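Local coordinates for protein carbohydrate binding module (Ruminococcus flavefaciens, PDB 4V1K) that probably binds plant cell-wall carbohydrates as a non-catalytic module of the cellulosomal family 9 glycoside hydrolase Cel9A, at residues I79-S84 and G88-K93; P10-T15 and R24-S29. All blocks are in the same frame, centred on the assembly; numbering follows the deposited sequence. Where two conformers were deposited one is given.

Interaction 1 (I79-S84 and G88-K93); sequences ITQSIS and GTITWK
Ile79-Ile83 and Gly88-Lys93 are strands running antiparallel, at 171°, with their axes 7.7 Å apart at the closest. They do not pair with each other. Each is bonded to its own sheet: Ile79, Gln81 and Ile83 to strand 55-64, Gly88 and Ile90 to strand 41-49. The contact thus closes one side of a beta-sandwich, where the chain crosses from one sheet to the other. The strands splay away from the turn: CA-CA is 5.8 Å for Ile83 and Gly88, but 7.9 Å for Ile79 and Trp92.

Near the turn, Ile83 lies against bare backbone, its CG2 3.9 Å from Gly88 N. Gln81 extends from the backbone and then bends at CG (chi2 92°). This lays the flat face of its amide over Thr89 O, with CD 3.6 Å from that oxygen. The amide rests there without a hydrogen bond. An alanine here would probably uncover Thr89 O and open a gap between the two edge strands. Thr89 OG1 is held on its own sheet by Asn47 OD1. At the wider end Trp92 meets the Phe61 ring, with planes near parallel. Ile79 crosses Trp92 at about a right angle. Its terminal methyl CD1 lies 3.6 Å from Thr91 O and 4.2 Å from Trp92 CB.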
loop_
_atom_site.group_PDB
_atom_site.type_symbol
_atom_site.label_atom_id
_atom_site.label_comp_id
_atom_site.label_asym_id
_atom_site.label_seq_id
_atom_site.Cartn_x
_atom_site.Cartn_y
_atom_site.Cartn_z
ATOM N N ILE A 79 -2.621 8.985 6.449
ATOM C CA ILE A 79 -3.420 9.461 5.306
ATOM C C ILE A 79 -4.912 9.409 5.670
ATOM O O ILE A 79 -5.374 8.378 6.210
ATOM C CB ILE A 79 -3.186 8.551 4.078
ATOM C CG1 ILE A 79 -1.728 8.671 3.605
ATOM C CG2 ILE A 79 -4.135 8.886 2.922
ATOM C CD1 ILE A 79 -1.286 7.600 2.629
ATOM N N THR A 80 -5.640 10.499 5.393
ATOM C CA THR A 80 -7.099 10.496 5.414
ATOM C C THR A 80 -7.555 10.840 3.988
ATOM O O THR A 80 -7.109 11.835 3.427
ATOM C CB THR A 80 -7.669 11.514 6.431
ATOM O OG1 THR A 80 -7.197 11.189 7.753
ATOM C CG2 THR A 80 -9.186 11.529 6.434
ATOM N N GLN A 81 -8.430 10.010 3.413
ATOM C CA GLN A 81 -8.942 10.175 2.042
ATOM C C GLN A 81 -10.440 9.878 2.063
ATOM O O GLN A 81 -10.860 8.876 2.624
ATOM C CB GLN A 81 -8.272 9.142 1.138
ATOM C CG GLN A 81 -8.885 8.944 -0.226
ATOM C CD GLN A 81 -8.242 9.838 -1.238
ATOM O OE1 GLN A 81 -7.055 10.098 -1.156
ATOM N NE2 GLN A 81 -9.011 10.299 -2.201
ATOM N N SER A 82 -11.240 10.731 1.451
ATOM C CA SER A 82 -12.671 10.472 1.321
ATOM C C SER A 82 -12.947 10.120 -0.142
ATOM O O SER A 82 -12.523 10.838 -1.045
ATOM C CB SER A 82 -13.493 11.693 1.725
ATOM O OG SER A 82 -14.883 11.381 1.751
ATOM N N ILE A 83 -13.656 9.016 -0.344
ATOM C CA ILE A 83 -14.036 8.522 -1.661
ATOM C C ILE A 83 -15.556 8.631 -1.786
ATOM O O ILE A 83 -16.303 7.975 -1.067
ATOM C CB ILE A 83 -13.556 7.063 -1.882
ATOM C CG1 ILE A 83 -12.026 7.006 -1.839
ATOM C CG2 ILE A 83 -14.094 6.511 -3.202
ATOM C CD1 ILE A 83 -11.434 5.607 -1.803
ATOM N N SER A 84 -16.018 9.471 -2.708
ATOM C CA SER A 84 -17.441 9.800 -2.722
ATOM C C SER A 84 -18.321 8.714 -3.365
ATOM O O SER A 84 -19.501 8.576 -2.996
ATOM C CB SER A 84 -17.702 11.194 -3.318
ATOM O OG SER A 84 -17.131 11.297 -4.576
ATOM N N GLY A 88 -12.375 4.188 -5.798
ATOM C CA GLY A 88 -11.417 5.278 -5.746
ATOM C C GLY A 88 -10.003 4.777 -5.508
ATOM O O GLY A 88 -9.740 3.567 -5.555
ATOM N N THR A 89 -9.114 5.725 -5.222
ATOM C CA THR A 89 -7.681 5.486 -5.151
ATOM C C THR A 89 -7.071 6.136 -3.905
ATOM O O THR A 89 -7.364 7.293 -3.592
ATOM C CB THR A 89 -7.003 6.072 -6.402
ATOM O OG1 THR A 89 -7.650 5.540 -7.568
ATOM C CG2 THR A 89 -5.500 5.770 -6.428
ATOM N N ILE A 90 -6.273 5.365 -3.177
ATOM C CA ILE A 90 -5.510 5.881 -2.059
ATOM C C ILE A 90 -4.050 5.956 -2.506
ATOM O O ILE A 90 -3.475 4.978 -2.973
ATOM C CB ILE A 90 -5.637 4.966 -0.844
ATOM C CG1 ILE A 90 -7.094 4.908 -0.367
ATOM C CG2 ILE A 90 -4.732 5.435 0.277
ATOM C CD1 ILE A 90 -7.498 3.570 0.199
ATOM N N THR A 91 -3.478 7.135 -2.379
ATOM C CA THR A 91 -2.133 7.442 -2.866
ATOM C C THR A 91 -1.180 7.759 -1.697
ATOM O O THR A 91 -1.500 8.619 -0.833
ATOM C CB THR A 91 -2.184 8.642 -3.825
ATOM O OG1 THR A 91 -3.050 8.336 -4.921
ATOM C CG2 THR A 91 -0.788 8.971 -4.353
ATOM N N TRP A 92 -0.009 7.089 -1.716
ATOM C CA TRP A 92 1.135 7.449 -0.860
ATOM C C TRP A 92 2.306 7.978 -1.683
ATOM O O TRP A 92 2.856 7.268 -2.499
ATOM C CB TRP A 92 1.577 6.229 -0.067
ATOM C CG TRP A 92 2.724 6.460 0.873
ATOM C CD1 TRP A 92 2.956 7.577 1.621
ATOM C CD2 TRP A 92 3.804 5.554 1.175
ATOM N NE1 TRP A 92 4.088 7.426 2.365
ATOM C CE2 TRP A 92 4.636 6.205 2.116
ATOM C CE3 TRP A 92 4.138 4.262 0.752
ATOM C CZ2 TRP A 92 5.780 5.618 2.651
ATOM C CZ3 TRP A 92 5.300 3.659 1.287
ATOM C CH2 TRP A 92 6.105 4.348 2.228
ATOM N N LYS A 93 2.658 9.242 -1.461
ATOM C CA LYS A 93 3.854 9.839 -2.055
ATOM C C LYS A 93 5.030 9.478 -1.143
ATOM O O LYS A 93 5.080 9.882 0.030
ATOM C CB LYS A 93 3.695 11.372 -2.215
ATOM C CG LYS A 93 2.468 11.721 -3.077
ATOM C CD LYS A 93 2.350 13.164 -3.484
ATOM C CE LYS A 93 1.247 13.289 -4.533
ATOM N NZ LYS A 93 1.058 14.686 -5.001
#

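Interaction 2 (P10-T15 and R24-S29); sequences PNKKVT and RMIGFS
Lys13 NZ makes a salt bridge with Glu121 OE1, which ties 10-15 to strand 121-131, while the neighbours Lys12 and Val14 turn to Ile26. Backbone hydrogen bonds also stay within each sheet: Lys12 with Ile124 and Val14 with Phe122 on strand 121-131, Ile26 with Phe112 and Phe28 with Ile110 on strand 109-114. Between the two segments the contact is apolar.

Three side chains of 10-15 come down on two of 24-29. Ile26 takes two of them, one on each branch. Its CD1 meets Val14 tip to tip, 3.7 Å from Val14 CG2 and 3.9 Å from Val14 CG1. Its CG2 touches the aliphatic arm of Lys12, with Lys12 CE 3.5 Å away. The lysine is extended from CA to CE, and this brings its methylenes over the isoleucine. Only the last bond turns (chi4 59°), and it carries NZ off the methyl. Ile26 was deposited in two conformers, and these distances hold for one of them.

Phe28 takes the third side chain. Pro10 crosses it at about a right angle, and Pro10 CG lies 3.7 Å from Phe28 CE1. Beyond Pro10, Asn11 and Lys12 both face Ile124, forming a G1 beta bulge with Asn11 in a left-handed backbone conformation. The bulge interrupts strand 5-15. Val14, Ile26 and Phe28 are buried. Side chains from two antiparallel sheets packed against each other, with backbone bonds kept inside each sheet, are characteristic of a beta-sandwich, here at an edge of its core.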
loop_
_atom_site.group_PDB
_atom_site.type_symbol
_atom_site.label_atom_id
_atom_site.label_comp_id
_atom_site.label_asym_id
_atom_site.label_seq_id
_atom_site.Cartn_x
_atom_site.Cartn_y
_atom_site.Cartn_z
ATOM N N PRO A 10 -4.716 -7.941 -7.331
ATOM C CA PRO A 10 -4.921 -9.057 -6.378
ATOM C C PRO A 10 -6.379 -9.488 -6.199
ATOM O O PRO A 10 -6.615 -10.583 -5.695
ATOM C CB PRO A 10 -4.382 -8.526 -5.063
ATOM C CG PRO A 10 -4.053 -7.114 -5.249
ATOM C CD PRO A 10 -4.297 -6.696 -6.668
ATOM N N ASN A 11 -7.332 -8.642 -6.587
ATOM C CA ASN A 11 -8.778 -8.936 -6.401
ATOM C C ASN A 11 -9.033 -9.442 -4.985
ATOM O O ASN A 11 -9.638 -10.521 -4.767
ATOM C CB ASN A 11 -9.283 -9.962 -7.434
ATOM C CG ASN A 11 -10.812 -10.077 -7.467
ATOM O OD1 ASN A 11 -11.537 -9.095 -7.263
ATOM N ND2 ASN A 11 -11.311 -11.286 -7.747
ATOM N N LYS A 12 -8.511 -8.702 -4.013
ATOM C CA LYS A 12 -8.536 -9.173 -2.640
ATOM C C LYS A 12 -9.674 -8.531 -1.857
ATOM O O LYS A 12 -9.685 -7.315 -1.656
ATOM C CB LYS A 12 -7.203 -8.891 -1.962
ATOM C CG LYS A 12 -7.126 -9.437 -0.545
ATOM C CD LYS A 12 -5.760 -9.201 0.069
ATOM C CE LYS A 12 -5.733 -9.672 1.520
ATOM N NZ LYS A 12 -6.055 -11.117 1.668
ATOM N N LYS A 13 -10.607 -9.356 -1.398
ATOM C CA LYS A 13 -11.747 -8.903 -0.556
ATOM C C LYS A 13 -11.289 -8.697 0.897
ATOM O O LYS A 13 -10.635 -9.573 1.516
ATOM C CB LYS A 13 -12.872 -9.933 -0.592
ATOM C CG LYS A 13 -14.067 -9.604 0.289
ATOM C CD LYS A 13 -14.866 -8.410 -0.209
ATOM C CE LYS A 13 -15.940 -8.018 0.801
ATOM N NZ LYS A 13 -16.859 -9.135 1.201
ATOM N N VAL A 14 -11.611 -7.530 1.419
ATOM C CA VAL A 14 -11.302 -7.162 2.801
ATOM C C VAL A 14 -12.588 -6.784 3.551
ATOM O O VAL A 14 -13.403 -6.001 3.057
ATOM C CB VAL A 14 -10.337 -5.977 2.857
ATOM C CG1 VAL A 14 -9.933 -5.639 4.310
ATOM C CG2 VAL A 14 -9.069 -6.280 2.083
ATOM N N THR A 15 -12.767 -7.342 4.750
ATOM C CA THR A 15 -13.848 -6.926 5.663
ATOM C C THR A 15 -13.147 -6.283 6.861
ATOM O O THR A 15 -12.531 -6.982 7.672
ATOM C CB THR A 15 -14.706 -8.129 6.098
ATOM O OG1 THR A 15 -15.294 -8.763 4.935
ATOM C CG2 THR A 15 -15.815 -7.702 7.057
ATOM N N ARG A 24 -4.353 -5.522 10.733
ATOM C CA ARG A 24 -4.854 -4.334 10.019
ATOM C C ARG A 24 -3.900 -3.807 8.928
ATOM O O ARG A 24 -4.190 -2.816 8.259
ATOM C CB ARG A 24 -5.221 -3.219 11.005
ATOM C CG ARG A 24 -6.500 -3.533 11.773
ATOM C CD ARG A 24 -6.921 -2.425 12.688
ATOM N NE ARG A 24 -8.215 -2.687 13.301
ATOM C CZ ARG A 24 -8.449 -2.639 14.599
ATOM N NH1 ARG A 24 -7.454 -2.373 15.486
ATOM N NH2 ARG A 24 -9.699 -2.865 15.019
HETATM N N MSE A 25 -2.755 -4.450 8.748
HETATM C CA MSE A 25 -1.905 -4.162 7.566
HETATM C C MSE A 25 -1.933 -5.341 6.599
HETATM O O MSE A 25 -1.667 -6.496 6.966
HETATM C CB MSE A 25 -0.451 -3.856 7.943
HETATM C CG MSE A 25 -0.337 -2.703 8.925
HETATM SE SE MSE A 25 1.424 -1.881 9.059
HETATM C CE MSE A 25 1.250 -0.589 7.601
ATOM N N ILE A 26 -2.244 -5.034 5.358
ATOM C CA ILE A 26 -2.313 -6.059 4.307
ATOM C C ILE A 26 -1.074 -5.966 3.434
ATOM O O ILE A 26 -0.735 -4.905 2.884
ATOM C CB ILE A 26 -3.571 -5.931 3.461
ATOM C CG1 ILE A 26 -4.799 -6.060 4.371
ATOM C CG2 ILE A 26 -3.564 -7.015 2.395
ATOM C CD1 ILE A 26 -6.029 -5.344 3.875
ATOM N N GLY A 27 -0.342 -7.093 3.370
ATOM C CA GLY A 27 0.947 -7.153 2.715
ATOM C C GLY A 27 0.934 -7.678 1.282
ATOM O O GLY A 27 0.165 -8.591 0.966
ATOM N N PHE A 28 1.823 -7.101 0.453
ATOM C CA PHE A 28 2.094 -7.560 -0.910
ATOM C C PHE A 28 3.592 -7.651 -1.131
ATOM O O PHE A 28 4.333 -6.700 -0.867
ATOM C CB PHE A 28 1.452 -6.645 -1.943
ATOM C CG PHE A 28 -0.012 -6.456 -1.737
ATOM C CD1 PHE A 28 -0.916 -7.388 -2.262
ATOM C CD2 PHE A 28 -0.494 -5.379 -1.002
ATOM C CE1 PHE A 28 -2.271 -7.239 -2.062
ATOM C CE2 PHE A 28 -1.855 -5.245 -0.798
ATOM C CZ PHE A 28 -2.727 -6.173 -1.326
ATOM N N SER A 29 4.052 -8.827 -1.553
ATOM C CA SER A 29 5.467 -9.047 -1.795
ATOM C C SER A 29 5.929 -8.262 -3.035
ATOM O O SER A 29 5.291 -8.321 -4.095
ATOM C CB SER A 29 5.776 -10.558 -1.989
ATOM O OG SER A 29 5.377 -11.361 -0.871
#

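In the fold
Both interactions join the same two antiparallel sheets, at different places. Interaction 2 comes first along the chain, and both its segments precede those of interaction 1. Their centres are 16 Å apart, and their nearest atoms are about 9 Å apart, so they do not touch. In the four-stranded sheet, 5-15 and 87-93 are the two outermost strands, with 121-131 and 41-49 between them. In the five-stranded sheet, strands 25-29 and 73-83 are linked through 109-114 and 55-64. Interactions 2 and 1 thus lie along opposite borders of the four-stranded sheet, where it meets the other sheet of the sandwich.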